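Local atomic coordinates of galactose mutarotase related enzyme (Lactobacillus acidophilus, PDB entry 3DCD), a protein that probably binds carbohydrate and may act as a sugar isomerase of the aldose 1-epimerase family, although its exact function is unknown. Residues 172-177 against 201-206; 177-182 against 259-264. All blocks are in the same frame, centred on the assembly; numbering follows the deposited sequence.

Interaction 1: 172-177 against 201-206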
loop_
_atom_site.group_PDB
_atom_site.type_symbol
_atom_site.label_atom_id
_atom_site.label_comp_id
_atom_site.label_asym_id
_atom_site.label_seq_id
_atom_site.Cartn_x
_atom_site.Cartn_y
_atom_site.Cartn_z
ATOM N N ILE A 172 8.342 -14.051 -2.704
ATOM C CA ILE A 172 8.472 -14.002 -4.154
ATOM C C ILE A 172 9.506 -12.950 -4.512
ATOM O O ILE A 172 9.221 -11.752 -4.385
ATOM C CB ILE A 172 7.143 -13.647 -4.854
ATOM C CG1 ILE A 172 5.986 -14.514 -4.309
ATOM C CG2 ILE A 172 7.298 -13.772 -6.413
ATOM C CD1 ILE A 172 4.589 -14.083 -4.789
ATOM N N PRO A 173 10.698 -13.375 -4.970
ATOM C CA PRO A 173 11.701 -12.347 -5.224
ATOM C C PRO A 173 11.405 -11.570 -6.502
ATOM O O PRO A 173 10.777 -12.106 -7.429
ATOM C CB PRO A 173 13.021 -13.137 -5.365
ATOM C CG PRO A 173 12.687 -14.560 -5.240
ATOM C CD PRO A 173 11.192 -14.724 -5.287
ATOM N N LEU A 174 11.849 -10.315 -6.543
ATOM C CA LEU A 174 11.720 -9.502 -7.753
ATOM C C LEU A 174 13.027 -9.497 -8.522
ATOM O O LEU A 174 14.094 -9.417 -7.923
ATOM C CB LEU A 174 11.339 -8.058 -7.407
ATOM C CG LEU A 174 9.894 -7.724 -7.057
ATOM C CD1 LEU A 174 9.828 -6.408 -6.303
ATOM C CD2 LEU A 174 9.030 -7.661 -8.306
ATOM N N LYS A 175 12.941 -9.600 -9.848
ATOM C CA LYS A 175 14.105 -9.464 -10.729
ATOM C C LYS A 175 13.650 -8.615 -11.922
ATOM O O LYS A 175 12.716 -8.984 -12.638
ATOM C CB LYS A 175 14.614 -10.846 -11.169
ATOM C CG LYS A 175 16.074 -10.885 -11.657
ATOM C CD LYS A 175 16.485 -12.297 -12.124
ATOM C CE LYS A 175 17.186 -13.112 -11.006
ATOM N NZ LYS A 175 17.290 -14.608 -11.279
ATOM N N ASP A 176 14.274 -7.449 -12.097
ATOM C CA ASP A 176 13.895 -6.512 -13.176
ATOM C C ASP A 176 12.407 -6.144 -13.145
ATOM O O ASP A 176 11.743 -6.080 -14.186
ATOM C CB ASP A 176 14.311 -7.063 -14.548
ATOM C CG ASP A 176 15.821 -7.275 -14.658
ATOM O OD1 ASP A 176 16.578 -6.345 -14.280
ATOM O OD2 ASP A 176 16.246 -8.365 -15.127
ATOM N N ALA A 177 11.906 -5.923 -11.927
ATOM C CA ALA A 177 10.546 -5.476 -11.661
ATOM C C ALA A 177 9.446 -6.495 -11.999
ATOM O O ALA A 177 8.250 -6.175 -11.903
ATOM C CB ALA A 177 10.275 -4.091 -12.316
ATOM N N LYS A 201 18.200 -4.187 -1.258
ATOM C CA LYS A 201 19.094 -4.079 -2.429
ATOM C C LYS A 201 18.527 -4.752 -3.677
ATOM O O LYS A 201 18.813 -4.328 -4.797
ATOM C CB LYS A 201 20.502 -4.613 -2.139
ATOM C CG LYS A 201 20.568 -6.084 -1.767
ATOM C CD LYS A 201 22.023 -6.578 -1.871
ATOM C CE LYS A 201 22.264 -7.775 -0.980
ATOM N NZ LYS A 201 21.274 -8.866 -1.244
ATOM N N ASP A 202 17.728 -5.792 -3.470
ATOM C CA ASP A 202 17.080 -6.516 -4.561
ATOM C C ASP A 202 15.597 -6.170 -4.677
ATOM O O ASP A 202 14.790 -7.019 -5.075
ATOM C CB ASP A 202 17.241 -8.027 -4.361
ATOM C CG ASP A 202 18.686 -8.464 -4.405
ATOM O OD1 ASP A 202 19.490 -7.840 -5.120
ATOM O OD2 ASP A 202 19.026 -9.417 -3.691
ATOM N N ASP A 203 15.249 -4.937 -4.320
ATOM C CA ASP A 203 13.871 -4.422 -4.396
ATOM C C ASP A 203 12.981 -5.008 -3.266
ATOM O O ASP A 203 13.493 -5.565 -2.296
ATOM C CB ASP A 203 13.304 -4.677 -5.802
ATOM C CG ASP A 203 12.294 -3.650 -6.233
ATOM O OD1 ASP A 203 11.593 -3.045 -5.383
ATOM O OD2 ASP A 203 12.186 -3.461 -7.459
ATOM N N ALA A 204 11.668 -4.841 -3.391
ATOM C CA ALA A 204 10.682 -5.159 -2.351
ATOM C C ALA A 204 10.739 -6.612 -1.905
ATOM O O ALA A 204 10.990 -7.502 -2.720
ATOM C CB ALA A 204 9.266 -4.834 -2.851
ATOM N N LEU A 205 10.524 -6.838 -0.612
ATOM C CA LEU A 205 10.349 -8.182 -0.075
ATOM C C LEU A 205 8.852 -8.488 -0.205
ATOM O O LEU A 205 8.030 -7.763 0.340
ATOM C CB LEU A 205 10.802 -8.221 1.391
ATOM C CG LEU A 205 12.210 -7.683 1.668
ATOM C CD1 LEU A 205 12.508 -7.629 3.190
ATOM C CD2 LEU A 205 13.249 -8.528 0.938
ATOM N N ILE A 206 8.502 -9.547 -0.942
ATOM C CA ILE A 206 7.102 -9.849 -1.210
ATOM C C ILE A 206 6.748 -11.166 -0.574
ATOM O O ILE A 206 7.370 -12.179 -0.905
ATOM C CB ILE A 206 6.794 -9.920 -2.749
ATOM C CG1 ILE A 206 7.151 -8.592 -3.431
ATOM C CG2 ILE A 206 5.317 -10.299 -2.985
ATOM C CD1 ILE A 206 7.077 -8.621 -4.972
HETATM O O HOH W 1 10.672 -10.385 -2.579
HETATM O O HOH W 2 12.988 -8.689 -4.324
HETATM O O HOH W 3 15.270 -6.832 -8.238
HETATM O O HOH W 4 13.186 -5.425 -9.579
#
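L174 lays its branched end over the tip of I206 and the methyl of A204. Its CG comes within 3.6 Å of CD1 of I206, the two side chains meeting at about a right angle, while CD1 of L174 reaches 3.8 Å from CB of A204. CD1 of L174 is also 3.7 Å from CG of D203, so the leucine bridges the apolar side of the contact and its polar margin. In L174, CG stands anti to the carbonyl carbon (chi1 -78°), and the isobutyl group thereby reaches across to the 201-206 segment. A leucine suits this place because both its methyls find apolar company, CD2 also facing the end of I206.

The backbones are joined directly at one end: I172 N donates to I206 O over 2.8 Å, with an N-H...O angle of 159°. Farther along, the chains separate and ordered water takes over. One water accepts from I206 N and lies within hydrogen-bonding distance of I172 O and A204 O; a second accepts from L174 N and sits close to the carbonyl oxygens of D202 and A204. At the far edge another water links A177 N to OD2 of D203. OD1 of D203 accepts from N of A204 at 2.7 Å, met on its anti side, 25° out of the carboxylate plane. This bond ties the acid to the bend that leads into strand 205-208.

Next to the contact, L179 packs on I172, L174 and I206, and W240 of strand 236-240 backs D203 and A204. The end of strand 169-175 and the loop leading into strand 205-208 lie antiparallel, closest at I172 and I206, and separate toward L174 and D203, where waters bridge backbones too far apart to bond directly, at this edge of the all-beta galactose mutarotase fold.

Interaction 2: 177-182 against 259-264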
loop_
_atom_site.group_PDB
_atom_site.type_symbol
_atom_site.label_atom_id
_atom_site.label_comp_id
_atom_site.label_asym_id
_atom_site.label_seq_id
_atom_site.Cartn_x
_atom_site.Cartn_y
_atom_site.Cartn_z
ATOM N N ALA A 177 11.906 -5.923 -11.927
ATOM C CA ALA A 177 10.546 -5.476 -11.661
ATOM C C ALA A 177 9.446 -6.495 -11.999
ATOM O O ALA A 177 8.250 -6.175 -11.903
ATOM C CB ALA A 177 10.275 -4.091 -12.316
ATOM N N SER A 178 9.863 -7.713 -12.379
ATOM C CA SER A 178 8.939 -8.826 -12.577
ATOM C C SER A 178 9.155 -9.873 -11.499
ATOM O O SER A 178 10.237 -9.934 -10.893
ATOM C CB SER A 178 9.135 -9.461 -13.942
ATOM O OG SER A 178 8.688 -8.562 -14.955
ATOM N N LEU A 179 8.133 -10.693 -11.255
ATOM C CA LEU A 179 8.271 -11.810 -10.289
ATOM C C LEU A 179 9.210 -12.911 -10.814
ATOM O O LEU A 179 8.956 -13.533 -11.860
ATOM C CB LEU A 179 6.906 -12.400 -9.884
ATOM C CG LEU A 179 5.740 -11.466 -9.492
ATOM C CD1 LEU A 179 4.526 -12.286 -9.042
ATOM C CD2 LEU A 179 6.142 -10.488 -8.386
ATOM N N ASP A 180 10.291 -13.139 -10.077
ATOM C CA ASP A 180 11.252 -14.189 -10.350
ATOM C C ASP A 180 10.637 -15.500 -9.814
ATOM O O ASP A 180 11.076 -16.082 -8.805
ATOM C CB ASP A 180 12.590 -13.827 -9.684
ATOM C CG ASP A 180 13.698 -14.794 -9.997
ATOM O OD1 ASP A 180 13.605 -15.556 -10.983
ATOM O OD2 ASP A 180 14.681 -14.786 -9.236
ATOM N N TRP A 181 9.600 -15.950 -10.512
ATOM C CA TRP A 181 8.693 -16.958 -9.994
ATOM C C TRP A 181 9.396 -18.219 -9.500
ATOM O O TRP A 181 9.082 -18.725 -8.419
ATOM C CB TRP A 181 7.610 -17.315 -11.022
ATOM C CG TRP A 181 6.539 -18.135 -10.371
ATOM C CD1 TRP A 181 6.415 -19.493 -10.407
ATOM C CD2 TRP A 181 5.490 -17.650 -9.523
ATOM N NE1 TRP A 181 5.344 -19.888 -9.630
ATOM C CE2 TRP A 181 4.749 -18.771 -9.095
ATOM C CE3 TRP A 181 5.093 -16.371 -9.099
ATOM C CZ2 TRP A 181 3.631 -18.655 -8.266
ATOM C CZ3 TRP A 181 3.985 -16.258 -8.276
ATOM C CH2 TRP A 181 3.269 -17.396 -7.862
ATOM N N ASN A 182 10.354 -18.714 -10.270
ATOM C CA ASN A 182 10.961 -20.007 -9.925
ATOM C C ASN A 182 11.879 -19.980 -8.720
ATOM O O ASN A 182 12.335 -21.029 -8.252
ATOM C CB ASN A 182 11.657 -20.637 -11.132
ATOM C CG ASN A 182 10.665 -21.271 -12.111
ATOM O OD1 ASN A 182 10.947 -21.373 -13.318
ATOM N ND2 ASN A 182 9.509 -21.712 -11.603
ATOM N N ALA A 259 2.731 -7.556 -9.376
ATOM C CA ALA A 259 3.470 -7.308 -10.610
ATOM C C ALA A 259 3.374 -8.503 -11.576
ATOM O O ALA A 259 3.115 -9.633 -11.150
ATOM C CB ALA A 259 4.913 -7.053 -10.273
ATOM N N ASP A 260 3.621 -8.257 -12.861
ATOM C CA ASP A 260 3.782 -9.339 -13.842
ATOM C C ASP A 260 4.836 -10.355 -13.376
ATOM O O ASP A 260 5.863 -9.988 -12.804
ATOM C CB ASP A 260 4.230 -8.785 -15.210
ATOM C CG ASP A 260 3.066 -8.513 -16.174
ATOM O OD1 ASP A 260 1.880 -8.734 -15.829
ATOM O OD2 ASP A 260 3.354 -8.076 -17.310
ATOM N N ARG A 261 4.557 -11.631 -13.615
ATOM C CA ARG A 261 5.567 -12.672 -13.535
ATOM C C ARG A 261 6.548 -12.541 -14.670
ATOM O O ARG A 261 6.199 -12.021 -15.747
ATOM C CB ARG A 261 4.898 -14.038 -13.621
ATOM C CG ARG A 261 4.159 -14.357 -12.339
ATOM C CD ARG A 261 3.181 -15.474 -12.523
ATOM N NE ARG A 261 3.819 -16.729 -12.894
ATOM C CZ ARG A 261 3.339 -17.922 -12.541
ATOM N NH1 ARG A 261 2.235 -18.009 -11.799
ATOM N NH2 ARG A 261 3.973 -19.021 -12.919
ATOM N N ASP A 262 7.761 -13.045 -14.452
ATOM C CA ASP A 262 8.778 -13.007 -15.492
ATOM C C ASP A 262 8.279 -13.640 -16.796
ATOM O O ASP A 262 8.642 -13.187 -17.883
ATOM C CB ASP A 262 10.121 -13.613 -15.035
ATOM C CG ASP A 262 9.999 -15.020 -14.411
ATOM O OD1 ASP A 262 8.884 -15.601 -14.296
ATOM O OD2 ASP A 262 11.071 -15.555 -14.027
ATOM N N ASP A 263 7.409 -14.646 -16.683
ATOM C CA ASP A 263 6.864 -15.342 -17.858
ATOM C C ASP A 263 5.426 -14.945 -18.275
ATOM O O ASP A 263 4.762 -15.694 -18.985
ATOM C CB ASP A 263 6.944 -16.863 -17.633
ATOM C CG ASP A 263 6.210 -17.311 -16.389
ATOM O OD1 ASP A 263 5.416 -16.536 -15.807
ATOM O OD2 ASP A 263 6.419 -18.464 -15.968
ATOM N N ALA A 264 4.928 -13.796 -17.824
ATOM C CA ALA A 264 3.569 -13.387 -18.194
ATOM C C ALA A 264 3.435 -13.261 -19.716
ATOM O O ALA A 264 4.363 -12.774 -20.377
ATOM C CB ALA A 264 3.214 -12.064 -17.520
HETATM O O HOH W 5 13.000 -13.802 -13.544
HETATM O O HOH W 6 11.545 -17.594 -12.527
#
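A single beta bridge between L179 and R261 joins the short strand 178-179 to the long loop that follows strand 249-256 in this mutarotase-like fold. L179 N donates to D260 O at 2.8 Å, nearly straight at 167° and in the carbonyl plane, and D262 N returns a bond to L179 O over 2.9 Å. The leucine side chain lies along the loop, its CG against A259 O and its CD2 facing CB of A259; a branched apolar residue suits the place because it can cover this alanine.

Beyond the bridge D180 forms the centre of an inverse gamma turn, and the chain enters the 3-10 segment at W181. There the indole and the guanidinium of R261 lie flat on each other, their planes 7° apart, with CZ of R261 3.7 Å from the centroid of the five-membered ring of W181 and NH2 of R261 3.5 Å from CD1 of W181. A broad indole and a flat, charged guanidinium are well matched for such a face-to-face cation-pi stack. Bending at chi3 (63°) brings the arginine's end back over the ring, though its CB starts out away from the strand. Y272 meets the indole edge-to-face and makes its own cation-pi contact with R261, while a weak salt bridge joins R261 NE to D263 OD1 within the type I turn 261-264. With an alanine at W181 the guanidinium of R261 would probably lose the flat surface it stacks on, keeping Y272 and the weak bridge to D263.

D262 and D180 bring like charges together, OD2 of D262 being 4.0 Å from OD1 of D180. Two waters each donate to both of these oxygens and so probably ease the repulsion; ND2 of N183 donates a hydrogen bond to OD2 of D180. Elsewhere in the loop, D260 forms a salt bridge with K271.

Interactions 1 and 2 meet at the turn through A177, which both share, and their segments alternate along the chain. Strands 169-175 and 178-179 are neighbours in one small antiparallel sheet: P173 O probably accepts a hydrogen bond from D180 N, and L179 is the side chain through which the apolar parts of the two contacts touch. Both are partly buried. Interaction 1 pairs its buried isoleucines and alanine with a watery, acidic edge, using a lone direct backbone bond; interaction 2, farther from the chain's centre, relies on a two-bond bridge and on an aromatic-cation stack, with charged side chains predominating on its loop.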